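Polyhedrin (Orgyia pseudotsugata cypovirus 5, PDB 5A8U) is the major component of the occlusion bodies (polyhedra) that protect the virus from the outside environment until insect larvae ingest them. Local coordinates at residues V32-K37 / Y108-I113; Q44-Q49 / T222-Y227. All blocks are in the same frame, centred on the assembly; numbering follows the deposited sequence.

In the fold
Interactions 1 and 2 show how one antiparallel sheet changes character from its middle to its margin. The sheet runs 162-166, 169-178, 109-115, 30-37, 43-50, 223-227; interaction 1 joins its two central strands, and interaction 2 adds the last strand within the chain. Strands 30-37 and 43-50 are themselves neighbours, so the two contacts, centred about 10 Å apart, form one continuous piece of sheet. Both are buried. Interaction 1 is regular, with an apolar face of Val34, Leu36, Met110 and Phe112 and a Lys37-Tyr108 contact at one end; no other chain of the assembly touches it. In interaction 2 a side-chain hydroxyl, Ser224 OG, bonds a backbone carbonyl across the strands, and a second subunit reaches the contact.

Interaction 1. Residues V32-K37 / Y108-I113; sequences VTVVLK and YAMQFI
Thr33 and Ile113 exchange two backbone hydrogen bonds, N to O in each direction, and Val35 with Gln111 repeats the exchange. At the far end Lys37 N donates to Ala109 O, while Lys37 O takes the amide of Tyr108 at 2.8 Å between O and N. Water 1 links Thr33 OG1 to Ile113 O, and the same hydroxyl bonds to Asn47 on the next strand. A chi1 of 74° places the Tyr108 ring beside Lys37, obliquely to its carbonyl; Tyr108 CE2 rests 3.6 Å from Lys37 CB and OH 3.5 Å from Lys37 CE. Apolar groups fill the face of Val34, Leu36, Met110 and Phe112. Val34 straddles two partners: CG2 meets the edge of the Phe112 ring at CD1 (3.9 Å), CG1 the sulfur SD of Met110 (3.9 Å). Val32 CG1 approaches Phe112 CE1 obliquely at 3.5 Å, and Leu36 CD2 lies alongside Met110 CB. On the other face Val35 CG2 reaches Ile113 CD1 at 4.2 Å, and the Gln111 amide bonds Ser174 and Gln246. The alternation of pairs is that of regular antiparallel pairing; both strands are central, with neighbours on either side, and their apolar face packs through Val34 and Met110 on Ile190 of a second sheet.

Interaction 2. Residues Q44-Q49 / T222-Y227; sequences QVYNWQ and TFSTAY
Gln44 faces Ala226 across a non-hydrogen-bonded pair, its CG 3.8 Å from Thr225 O. Val45 comes next, with both its N and its O engaged. Val45 N lies 2.8 Å from Thr225 O, the N-H almost straight at 175°, and the Val45 carbonyl oxygen accepts twice: from Thr225 N, a longer and more bent bond, and from Ser224 OG at 2.8 Å. With OG opposite the backbone N (chi1 -177°), Ser224 brings its hydroxyl back to the neighbouring strand; OG also accepts from Asn70, whose ND2 bonds the Gln44 side-chain oxygen as well. On the other side of the sheet, Val45 CG1 meets the Phe223 ring at its edge. Tyr46 lays one ring face beneath Ser224 OG, which stands 3.1 Å above the plane toward the rim at CD1 and CE1. Asn47 then pairs with Phe223 by N and O, and its CB meets Phe223 CB. Its side-chain amide is held at both ends, ND2 by Thr33 and Asn31, OD1 by Arg241. Trp48 closes the register: Thr222 CG2 sits 3.7 Å from the centroid of its five-membered ring, only 6° off the normal, a CH-pi contact. Last, Gln49 is joined to Thr222 through water 3, which accepts from Gln49 N and lies 3.2 Å from Thr222 OG1. The chemistry therefore implies a seam tied by more than backbone: the bond to Val45 O, together with the one from Asn70, holds the Ser224 hydroxyl over the Tyr46 face, and the carbonyls of Thr222 and Ser224 bond Asn59 and Gln61 of the second subunit, so this edge probably contributes to the subunit interface.

Interaction 1. Residues V32-K37 / Y108-I113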
loop_
_atom_site.group_PDB
_atom_site.type_symbol
_atom_site.label_atom_id
_atom_site.label_comp_id
_atom_site.label_asym_id
_atom_site.label_seq_id
_atom_site.Cartn_x
_atom_site.Cartn_y
_atom_site.Cartn_z
ATOM N N VAL A 32 7.937 -11.853 -7.333
ATOM C CA VAL A 32 7.491 -11.214 -8.554
ATOM C C VAL A 32 8.351 -9.977 -8.704
ATOM O O VAL A 32 8.474 -9.186 -7.771
ATOM C CB VAL A 32 6.007 -10.834 -8.475
ATOM C CG1 VAL A 32 5.579 -10.120 -9.745
ATOM C CG2 VAL A 32 5.175 -12.112 -8.271
ATOM N N THR A 33 8.983 -9.835 -9.865
ATOM C CA THR A 33 9.829 -8.690 -10.132
ATOM C C THR A 33 9.336 -7.995 -11.399
ATOM O O THR A 33 9.030 -8.633 -12.418
ATOM C CB THR A 33 11.307 -9.089 -10.268
ATOM O OG1 THR A 33 11.691 -9.841 -9.111
ATOM C CG2 THR A 33 12.219 -7.843 -10.358
ATOM N N VAL A 34 9.189 -6.685 -11.300
ATOM C CA VAL A 34 8.935 -5.877 -12.478
ATOM C C VAL A 34 10.197 -5.095 -12.766
ATOM O O VAL A 34 10.711 -4.382 -11.896
ATOM C CB VAL A 34 7.774 -4.899 -12.248
ATOM C CG1 VAL A 34 7.784 -3.747 -13.294
ATOM C CG2 VAL A 34 6.472 -5.656 -12.245
ATOM N N VAL A 35 10.719 -5.259 -13.975
ATOM C CA VAL A 35 11.910 -4.525 -14.373
ATOM C C VAL A 35 11.555 -3.571 -15.492
ATOM O O VAL A 35 11.169 -4.001 -16.574
ATOM C CB VAL A 35 13.027 -5.448 -14.863
ATOM C CG1 VAL A 35 14.282 -4.628 -15.151
ATOM C CG2 VAL A 35 13.348 -6.489 -13.813
ATOM N N LEU A 36 11.669 -2.279 -15.231
ATOM C CA LEU A 36 11.307 -1.274 -16.231
ATOM C C LEU A 36 12.544 -0.794 -16.953
ATOM O O LEU A 36 13.568 -0.568 -16.319
ATOM C CB LEU A 36 10.625 -0.094 -15.558
ATOM C CG LEU A 36 9.325 -0.522 -14.869
ATOM C CD1 LEU A 36 8.860 0.544 -13.902
ATOM C CD2 LEU A 36 8.251 -0.780 -15.926
ATOM N N LYS A 37 12.454 -0.643 -18.273
ATOM C CA LYS A 37 13.637 -0.290 -19.051
ATOM C C LYS A 37 13.471 1.080 -19.688
ATOM O O LYS A 37 12.400 1.384 -20.233
ATOM C CB LYS A 37 13.874 -1.340 -20.134
ATOM C CG LYS A 37 13.863 -2.773 -19.585
ATOM C CD LYS A 37 14.483 -3.718 -20.603
ATOM C CE LYS A 37 15.965 -3.423 -20.744
ATOM N NZ LYS A 37 16.636 -4.392 -21.657
ATOM N N TYR A 108 10.335 2.169 -21.942
ATOM C CA TYR A 108 9.975 1.705 -23.291
ATOM C C TYR A 108 9.591 0.227 -23.308
ATOM O O TYR A 108 9.041 -0.274 -24.299
ATOM C CB TYR A 108 11.097 1.985 -24.311
ATOM C CG TYR A 108 12.280 1.060 -24.166
ATOM C CD1 TYR A 108 12.316 -0.160 -24.822
ATOM C CD2 TYR A 108 13.345 1.387 -23.342
ATOM C CE1 TYR A 108 13.392 -1.022 -24.677
ATOM C CE2 TYR A 108 14.424 0.531 -23.181
ATOM C CZ TYR A 108 14.443 -0.673 -23.843
ATOM O OH TYR A 108 15.517 -1.533 -23.670
ATOM N N ALA A 109 9.858 -0.458 -22.203
ATOM C CA ALA A 109 9.605 -1.894 -22.109
ATOM C C ALA A 109 9.663 -2.325 -20.655
ATOM O O ALA A 109 10.155 -1.585 -19.795
ATOM C CB ALA A 109 10.646 -2.679 -22.918
ATOM N N MET A 110 9.167 -3.530 -20.398
ATOM C CA MET A 110 9.256 -4.131 -19.078
ATOM C C MET A 110 9.514 -5.630 -19.207
ATOM O O MET A 110 9.096 -6.268 -20.174
ATOM C CB MET A 110 7.974 -3.870 -18.292
ATOM C CG MET A 110 7.626 -4.879 -17.219
ATOM S SD MET A 110 5.933 -4.567 -16.640
ATOM C CE MET A 110 5.112 -4.500 -18.178
ATOM N N GLN A 111 10.243 -6.169 -18.241
ATOM C CA GLN A 111 10.315 -7.611 -18.041
ATOM C C GLN A 111 9.545 -7.930 -16.749
ATOM O O GLN A 111 9.782 -7.313 -15.715
ATOM C CB GLN A 111 11.771 -8.079 -17.930
ATOM C CG GLN A 111 11.867 -9.591 -17.898
ATOM C CD GLN A 111 13.282 -10.116 -17.770
ATOM O OE1 GLN A 111 13.478 -11.315 -17.557
ATOM N NE2 GLN A 111 14.277 -9.228 -17.899
ATOM N N PHE A 112 8.618 -8.879 -16.830
ATOM C CA PHE A 112 7.818 -9.289 -15.688
ATOM C C PHE A 112 8.278 -10.710 -15.366
ATOM O O PHE A 112 8.134 -11.620 -16.190
ATOM C CB PHE A 112 6.330 -9.240 -16.076
ATOM C CG PHE A 112 5.374 -9.704 -14.983
ATOM C CD1 PHE A 112 5.141 -8.911 -13.870
ATOM C CD2 PHE A 112 4.672 -10.900 -15.108
ATOM C CE1 PHE A 112 4.255 -9.317 -12.868
ATOM C CE2 PHE A 112 3.769 -11.304 -14.116
ATOM C CZ PHE A 112 3.558 -10.512 -13.007
ATOM N N ILE A 113 8.889 -10.888 -14.200
ATOM C CA ILE A 113 9.504 -12.166 -13.854
ATOM C C ILE A 113 8.828 -12.753 -12.625
ATOM O O ILE A 113 8.690 -12.084 -11.615
ATOM C CB ILE A 113 11.000 -12.005 -13.542
ATOM C CG1 ILE A 113 11.659 -11.062 -14.551
ATOM C CG2 ILE A 113 11.676 -13.371 -13.479
ATOM C CD1 ILE A 113 13.078 -10.655 -14.170
HETATM O O HOH W 1 11.055 -12.424 -9.641
#

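Interaction 2. Residues Q44-Q49 / T222-Y227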
loop_
_atom_site.group_PDB
_atom_site.type_symbol
_atom_site.label_atom_id
_atom_site.label_comp_id
_atom_site.label_asym_id
_atom_site.label_seq_id
_atom_site.Cartn_x
_atom_site.Cartn_y
_atom_site.Cartn_z
ATOM N N GLN A 44 14.751 0.067 -13.736
ATOM C CA GLN A 44 14.145 0.269 -12.427
ATOM C C GLN A 44 13.481 -1.022 -12.007
ATOM O O GLN A 44 12.679 -1.584 -12.754
ATOM C CB GLN A 44 13.124 1.415 -12.440
ATOM C CG GLN A 44 12.603 1.743 -11.031
ATOM C CD GLN A 44 11.813 3.044 -10.973
ATOM O OE1 GLN A 44 11.746 3.675 -9.912
ATOM N NE2 GLN A 44 11.210 3.453 -12.100
ATOM N N VAL A 45 13.807 -1.464 -10.796
ATOM C CA VAL A 45 13.393 -2.762 -10.281
ATOM C C VAL A 45 12.399 -2.600 -9.142
ATOM O O VAL A 45 12.603 -1.796 -8.232
ATOM C CB VAL A 45 14.612 -3.516 -9.722
ATOM C CG1 VAL A 45 14.203 -4.876 -9.091
ATOM C CG2 VAL A 45 15.680 -3.685 -10.834
ATOM N N TYR A 46 11.325 -3.374 -9.204
ATOM C CA TYR A 46 10.425 -3.555 -8.075
ATOM C C TYR A 46 10.285 -5.046 -7.853
ATOM O O TYR A 46 9.954 -5.778 -8.783
ATOM C CB TYR A 46 9.039 -2.984 -8.398
ATOM C CG TYR A 46 9.005 -1.478 -8.545
ATOM C CD1 TYR A 46 8.848 -0.659 -7.427
ATOM C CD2 TYR A 46 9.141 -0.882 -9.793
ATOM C CE1 TYR A 46 8.820 0.731 -7.565
ATOM C CE2 TYR A 46 9.113 0.486 -9.936
ATOM C CZ TYR A 46 8.970 1.285 -8.820
ATOM O OH TYR A 46 8.930 2.656 -8.957
ATOM N N ASN A 47 10.549 -5.491 -6.626
ATOM C CA ASN A 47 10.499 -6.900 -6.251
ATOM C C ASN A 47 9.566 -7.127 -5.056
ATOM O O ASN A 47 9.800 -6.611 -3.968
ATOM C CB ASN A 47 11.922 -7.429 -5.981
ATOM C CG ASN A 47 11.932 -8.796 -5.302
ATOM O OD1 ASN A 47 12.346 -8.919 -4.155
ATOM N ND2 ASN A 47 11.452 -9.823 -6.005
ATOM N N TRP A 48 8.485 -7.862 -5.298
ATOM C CA TRP A 48 7.535 -8.267 -4.251
ATOM C C TRP A 48 7.767 -9.731 -3.843
ATOM O O TRP A 48 8.117 -10.562 -4.676
ATOM C CB TRP A 48 6.103 -8.148 -4.764
ATOM C CG TRP A 48 5.588 -6.774 -5.089
ATOM C CD1 TRP A 48 4.769 -5.998 -4.313
ATOM C CD2 TRP A 48 5.772 -6.055 -6.317
ATOM N NE1 TRP A 48 4.458 -4.829 -4.974
ATOM C CE2 TRP A 48 5.071 -4.839 -6.201
ATOM C CE3 TRP A 48 6.485 -6.313 -7.491
ATOM C CZ2 TRP A 48 5.056 -3.887 -7.224
ATOM C CZ3 TRP A 48 6.464 -5.367 -8.508
ATOM C CH2 TRP A 48 5.755 -4.172 -8.367
ATOM N N GLN A 49 7.549 -10.050 -2.565
ATOM C CA GLN A 49 7.653 -11.425 -2.098
ATOM C C GLN A 49 6.380 -11.775 -1.342
ATOM O O GLN A 49 5.684 -10.890 -0.846
ATOM C CB GLN A 49 8.831 -11.586 -1.132
ATOM C CG GLN A 49 10.174 -11.169 -1.666
ATOM C CD GLN A 49 11.264 -11.311 -0.622
ATOM O OE1 GLN A 49 11.493 -12.408 -0.091
ATOM N NE2 GLN A 49 11.935 -10.197 -0.308
ATOM N N THR A 222 8.525 -4.514 -0.075
ATOM C CA THR A 222 8.800 -4.482 -1.512
ATOM C C THR A 222 10.135 -3.793 -1.764
ATOM O O THR A 222 10.322 -2.635 -1.395
ATOM C CB THR A 222 7.690 -3.725 -2.271
ATOM O OG1 THR A 222 6.421 -4.302 -1.944
ATOM C CG2 THR A 222 7.914 -3.792 -3.797
ATOM N N PHE A 223 11.061 -4.507 -2.384
ATOM C CA PHE A 223 12.361 -3.945 -2.704
ATOM C C PHE A 223 12.262 -3.112 -3.976
ATOM O O PHE A 223 11.609 -3.504 -4.948
ATOM C CB PHE A 223 13.391 -5.049 -2.916
ATOM C CG PHE A 223 14.671 -4.554 -3.524
ATOM C CD1 PHE A 223 15.672 -4.025 -2.722
ATOM C CD2 PHE A 223 14.849 -4.558 -4.904
ATOM C CE1 PHE A 223 16.849 -3.532 -3.292
ATOM C CE2 PHE A 223 16.022 -4.076 -5.471
ATOM C CZ PHE A 223 17.019 -3.570 -4.667
ATOM N N SER A 224 12.924 -1.961 -3.981
ATOM C CA SER A 224 12.997 -1.214 -5.214
ATOM C C SER A 224 14.273 -0.399 -5.297
ATOM O O SER A 224 14.713 0.194 -4.310
ATOM C CB SER A 224 11.791 -0.279 -5.338
ATOM O OG SER A 224 11.842 0.399 -6.582
ATOM N N THR A 225 14.857 -0.363 -6.484
ATOM C CA THR A 225 15.940 0.585 -6.750
ATOM C C THR A 225 16.024 0.791 -8.247
ATOM O O THR A 225 15.353 0.094 -9.013
ATOM C CB THR A 225 17.319 0.095 -6.221
ATOM O OG1 THR A 225 18.233 1.205 -6.215
ATOM C CG2 THR A 225 17.884 -1.016 -7.093
ATOM N N ALA A 226 16.831 1.758 -8.662
ATOM C CA ALA A 226 17.155 1.888 -10.075
ATOM C C ALA A 226 18.655 1.735 -10.231
ATOM O O ALA A 226 19.424 2.222 -9.397
ATOM C CB ALA A 226 16.700 3.232 -10.617
ATOM N N TYR A 227 19.052 1.049 -11.297
ATOM C CA TYR A 227 20.453 0.790 -11.601
ATOM C C TYR A 227 20.827 1.453 -12.920
ATOM O O TYR A 227 20.007 1.542 -13.839
ATOM C CB TYR A 227 20.717 -0.719 -11.714
ATOM C CG TYR A 227 20.871 -1.401 -10.383
ATOM C CD1 TYR A 227 22.021 -1.204 -9.630
ATOM C CD2 TYR A 227 19.878 -2.222 -9.873
ATOM C CE1 TYR A 227 22.190 -1.805 -8.384
ATOM C CE2 TYR A 227 20.036 -2.843 -8.624
ATOM C CZ TYR A 227 21.196 -2.622 -7.887
ATOM O OH TYR A 227 21.390 -3.204 -6.646
HETATM O O HOH W 2 11.368 -7.851 -1.553
HETATM O O HOH W 3 6.561 -7.454 -1.261
#